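Local coordinates for protein putative TetR family transcriptional regulator (Streptomyces coelicolor A3, PDB 3BQY) that probably binds operator DNA through an N-terminal helix-turn-helix and regulates transcription, most likely as a repressor of the TetR family, at residues Asp72-Leu84 / Phe111-Phe124. Residues are numbered along the deposited sequence; the frame is centred on the assembly and turned at random.
With PO4 (phosphate ion), chain B.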
# COMPACT_ATOMS: atom_id res chain seq x y z
N ASP A 72 1.57 20.86 -17.80
CA ASP A 72 0.11 20.77 -17.79
C ASP A 72 -0.33 20.05 -16.49
O ASP A 72 0.52 19.63 -15.70
CB ASP A 72 -0.36 20.00 -19.03
CG ASP A 72 -0.16 18.48 -18.87
OD1 ASP A 72 0.88 18.08 -18.35
OD2 ASP A 72 -1.09 17.71 -19.20
N TRP A 73 -1.63 19.88 -16.28
CA TRP A 73 -2.13 19.29 -15.05
C TRP A 73 -1.57 17.85 -14.84
O TRP A 73 -1.34 17.43 -13.69
CB TRP A 73 -3.67 19.28 -15.04
CG TRP A 73 -4.26 18.41 -16.12
CD1 TRP A 73 -4.63 18.80 -17.39
CD2 TRP A 73 -4.50 17.00 -16.04
NE1 TRP A 73 -5.13 17.70 -18.09
CE2 TRP A 73 -5.04 16.59 -17.29
CE3 TRP A 73 -4.33 16.03 -15.01
CZ2 TRP A 73 -5.39 15.26 -17.56
CZ3 TRP A 73 -4.68 14.71 -15.29
CH2 TRP A 73 -5.19 14.33 -16.56
N SER A 74 -1.41 17.09 -15.93
CA SER A 74 -0.96 15.69 -15.79
C SER A 74 0.51 15.66 -15.36
O SER A 74 0.89 14.83 -14.51
CB SER A 74 -1.19 14.85 -17.06
OG SER A 74 -0.44 15.37 -18.14
N GLU A 75 1.33 16.55 -15.92
CA GLU A 75 2.73 16.66 -15.49
C GLU A 75 2.84 17.13 -14.04
O GLU A 75 3.64 16.60 -13.27
CB GLU A 75 3.55 17.61 -16.39
CG GLU A 75 5.06 17.51 -16.15
CD GLU A 75 5.54 16.07 -16.15
OE1 GLU A 75 5.25 15.36 -17.13
OE2 GLU A 75 6.16 15.62 -15.15
N ARG A 76 2.03 18.10 -13.64
CA ARG A 76 2.13 18.56 -12.24
C ARG A 76 1.64 17.48 -11.25
O ARG A 76 2.19 17.32 -10.16
CB ARG A 76 1.37 19.88 -12.05
CG ARG A 76 2.01 21.01 -12.90
CD ARG A 76 1.15 22.26 -12.84
NE ARG A 76 1.21 22.87 -11.50
CZ ARG A 76 0.19 23.47 -10.87
NH1 ARG A 76 -1.03 23.50 -11.40
NH2 ARG A 76 0.39 24.02 -9.68
N THR A 77 0.59 16.78 -11.63
CA THR A 77 0.08 15.69 -10.81
C THR A 77 1.16 14.60 -10.71
O THR A 77 1.41 14.07 -9.61
CB THR A 77 -1.21 15.11 -11.40
OG1 THR A 77 -2.23 16.13 -11.42
CG2 THR A 77 -1.71 13.92 -10.53
N ALA A 78 1.79 14.28 -11.83
CA ALA A 78 2.87 13.28 -11.84
C ALA A 78 4.03 13.73 -10.92
O ALA A 78 4.59 12.90 -10.22
CB ALA A 78 3.39 13.04 -13.27
N ARG A 79 4.40 15.01 -10.96
CA ARG A 79 5.51 15.48 -10.11
C ARG A 79 5.19 15.33 -8.62
O ARG A 79 6.06 14.98 -7.84
CB ARG A 79 5.89 16.95 -10.40
CG ARG A 79 6.66 17.11 -11.72
CD ARG A 79 7.55 18.36 -11.69
NE ARG A 79 6.73 19.54 -11.44
CZ ARG A 79 6.20 20.31 -12.39
NH1 ARG A 79 6.39 20.02 -13.67
NH2 ARG A 79 5.46 21.35 -12.04
N LEU A 80 3.95 15.59 -8.25
CA LEU A 80 3.51 15.39 -6.86
C LEU A 80 3.62 13.93 -6.42
O LEU A 80 4.10 13.65 -5.32
CB LEU A 80 2.07 15.86 -6.68
CG LEU A 80 1.86 17.38 -6.59
CD1 LEU A 80 0.39 17.64 -6.79
CD2 LEU A 80 2.32 17.93 -5.20
N ALA A 81 3.13 13.01 -7.25
CA ALA A 81 3.21 11.58 -6.94
C ALA A 81 4.65 11.12 -6.88
O ALA A 81 5.05 10.41 -5.96
CB ALA A 81 2.44 10.75 -8.00
N ARG A 82 5.46 11.54 -7.86
CA ARG A 82 6.89 11.20 -7.82
C ARG A 82 7.61 11.72 -6.58
O ARG A 82 8.48 11.04 -6.01
CB ARG A 82 7.61 11.80 -9.04
CG ARG A 82 7.36 11.11 -10.31
CD ARG A 82 8.25 11.70 -11.42
NE ARG A 82 7.61 11.32 -12.67
CZ ARG A 82 7.15 12.15 -13.57
NH1 ARG A 82 7.29 13.47 -13.42
NH2 ARG A 82 6.60 11.65 -14.66
N ALA A 83 7.29 12.95 -6.18
CA ALA A 83 7.94 13.55 -5.02
C ALA A 83 7.52 12.82 -3.76
O ALA A 83 8.33 12.63 -2.87
CB ALA A 83 7.58 15.04 -4.90
N LEU A 84 6.26 12.38 -3.69
CA LEU A 84 5.83 11.58 -2.54
C LEU A 84 6.61 10.26 -2.49
O LEU A 84 7.15 9.88 -1.43
CB LEU A 84 4.30 11.32 -2.60
CG LEU A 84 3.78 10.34 -1.50
CD1 LEU A 84 4.07 10.86 -0.08
CD2 LEU A 84 2.27 10.04 -1.66
N PHE A 111 0.03 18.71 0.60
CA PHE A 111 0.20 17.78 -0.53
C PHE A 111 -1.20 17.43 -1.09
O PHE A 111 -1.42 17.53 -2.29
CB PHE A 111 0.94 16.48 -0.10
CG PHE A 111 0.74 15.33 -1.04
CD1 PHE A 111 1.46 15.26 -2.24
CD2 PHE A 111 -0.18 14.33 -0.76
CE1 PHE A 111 1.26 14.19 -3.12
CE2 PHE A 111 -0.39 13.29 -1.65
CZ PHE A 111 0.34 13.22 -2.84
N ALA A 112 -2.13 17.05 -0.21
CA ALA A 112 -3.45 16.58 -0.63
C ALA A 112 -4.23 17.73 -1.27
O ALA A 112 -4.86 17.57 -2.33
CB ALA A 112 -4.23 16.02 0.58
N ASP A 113 -4.23 18.87 -0.59
CA ASP A 113 -4.93 20.06 -1.10
C ASP A 113 -4.35 20.48 -2.46
O ASP A 113 -5.09 20.83 -3.38
CB ASP A 113 -4.81 21.20 -0.06
CG ASP A 113 -5.67 22.41 -0.42
OD1 ASP A 113 -6.91 22.31 -0.41
OD2 ASP A 113 -5.11 23.45 -0.74
N GLY A 114 -3.02 20.43 -2.58
CA GLY A 114 -2.33 20.83 -3.80
C GLY A 114 -2.72 19.92 -4.95
O GLY A 114 -3.04 20.39 -6.04
N LEU A 115 -2.71 18.60 -4.70
CA LEU A 115 -3.09 17.62 -5.75
C LEU A 115 -4.54 17.79 -6.20
O LEU A 115 -4.82 17.86 -7.41
CB LEU A 115 -2.84 16.18 -5.27
CG LEU A 115 -2.87 15.09 -6.39
CD1 LEU A 115 -2.11 13.80 -5.95
CD2 LEU A 115 -4.26 14.73 -6.80
N VAL A 116 -5.47 17.86 -5.24
CA VAL A 116 -6.87 18.08 -5.58
C VAL A 116 -7.04 19.41 -6.35
O VAL A 116 -7.81 19.49 -7.33
CB VAL A 116 -7.78 18.05 -4.30
CG1 VAL A 116 -9.24 18.43 -4.65
CG2 VAL A 116 -7.72 16.65 -3.61
N GLY A 117 -6.33 20.46 -5.90
CA GLY A 117 -6.37 21.78 -6.56
C GLY A 117 -5.90 21.75 -8.01
O GLY A 117 -6.48 22.36 -8.89
N VAL A 118 -4.82 21.03 -8.26
CA VAL A 118 -4.31 20.91 -9.64
C VAL A 118 -5.42 20.36 -10.56
O VAL A 118 -5.66 20.89 -11.64
CB VAL A 118 -3.07 19.99 -9.67
CG1 VAL A 118 -2.73 19.54 -11.11
CG2 VAL A 118 -1.87 20.75 -9.05
N LEU A 119 -6.09 19.30 -10.11
CA LEU A 119 -7.17 18.67 -10.90
C LEU A 119 -8.39 19.56 -11.03
O LEU A 119 -8.91 19.75 -12.14
CB LEU A 119 -7.55 17.30 -10.29
CG LEU A 119 -6.32 16.36 -10.31
CD1 LEU A 119 -6.70 15.01 -9.62
CD2 LEU A 119 -5.79 16.10 -11.75
N ARG A 120 -8.87 20.12 -9.91
CA ARG A 120 -10.03 21.01 -10.01
C ARG A 120 -9.77 22.18 -10.97
O ARG A 120 -10.62 22.55 -11.78
CB ARG A 120 -10.44 21.53 -8.62
CG ARG A 120 -11.02 20.41 -7.70
CD ARG A 120 -11.43 20.99 -6.33
NE ARG A 120 -12.77 21.61 -6.37
CZ ARG A 120 -13.08 22.81 -5.87
NH1 ARG A 120 -12.15 23.57 -5.28
NH2 ARG A 120 -14.34 23.25 -5.94
N GLU A 121 -8.58 22.80 -10.85
CA GLU A 121 -8.23 23.96 -11.69
C GLU A 121 -8.03 23.60 -13.15
O GLU A 121 -8.05 24.48 -14.02
CB GLU A 121 -6.99 24.65 -11.14
CG GLU A 121 -7.35 25.30 -9.78
CD GLU A 121 -6.17 25.85 -9.01
OE1 GLU A 121 -5.05 25.87 -9.56
OE2 GLU A 121 -6.38 26.23 -7.84
N ALA A 122 -7.89 22.30 -13.42
CA ALA A 122 -7.74 21.80 -14.80
C ALA A 122 -9.07 21.30 -15.37
O ALA A 122 -9.12 20.79 -16.49
CB ALA A 122 -6.71 20.67 -14.83
N GLY A 123 -10.15 21.45 -14.60
CA GLY A 123 -11.48 21.14 -15.14
C GLY A 123 -12.08 19.85 -14.61
O GLY A 123 -13.15 19.44 -15.06
N PHE A 124 -11.44 19.22 -13.63
CA PHE A 124 -12.09 18.07 -12.97
C PHE A 124 -13.12 18.52 -11.95
O PHE A 124 -12.86 19.47 -11.19
CB PHE A 124 -11.07 17.17 -12.30
CG PHE A 124 -10.20 16.45 -13.27
CD1 PHE A 124 -9.04 17.05 -13.77
CD2 PHE A 124 -10.56 15.19 -13.74
CE1 PHE A 124 -8.23 16.38 -14.72
CE2 PHE A 124 -9.77 14.53 -14.70
CZ PHE A 124 -8.60 15.13 -15.17
P PO4 B . -5.36 20.43 -20.79
O1 PO4 B . -5.26 18.92 -20.80
O2 PO4 B . -3.99 21.02 -20.58
O3 PO4 B . -5.96 20.87 -22.11
O4 PO4 B . -6.29 20.89 -19.67
O HOH W 1 -2.56 24.57 -8.79
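Trp73 and Phe124 close one end of an antiparallel helix pair in the all-helical C-terminal domain of a TetR-type regulator. The axes of 73-84 and 111-121 approach to 9.6 Å. Their N-to-C directions differ by 170°. The two aromatic rings make a T-shaped stack. Phe124 turns its edge to one face of the indole, with planes at 72° and Phe124 CZ 3.8 Å from Trp73 CH2. Ser74 CB lies over the opposite face. Trp73 CB meets Ala122 CB closely, at 3.3 Å. Past the helix, a Schellman motif with Gly123 at positive phi brings Phe124 back, and Leu119 O accepts from both Ala122 N and Phe124 N. Leu119 CD2 touches both Trp73 CE3 and Thr77 OG1. The Thr77 hydroxyl is not left without a partner in this apolar layer, since it donates to Trp73 O. Val118 is forked: CG1 packs on Thr77 OG1, while CG2 lies over one face of the Arg76 guanidinium. Arg76 itself is held by the carbonyls of Ala65 and Gly66, and a water links its NH2 to Glu121 OE1. Leu80 CD1 lies 3.6 Å from Leu115 CA. At the far end the Phe111 ring edge meets Leu80 O through CE1, and its CZ meets Leu84 CD2. Back at the first turn, a phosphate ion, probably from the crystallisation liquor, is bound by Arg207 NH2 and, through O1, by a bent 3.0 Å bond from Trp73 NE1.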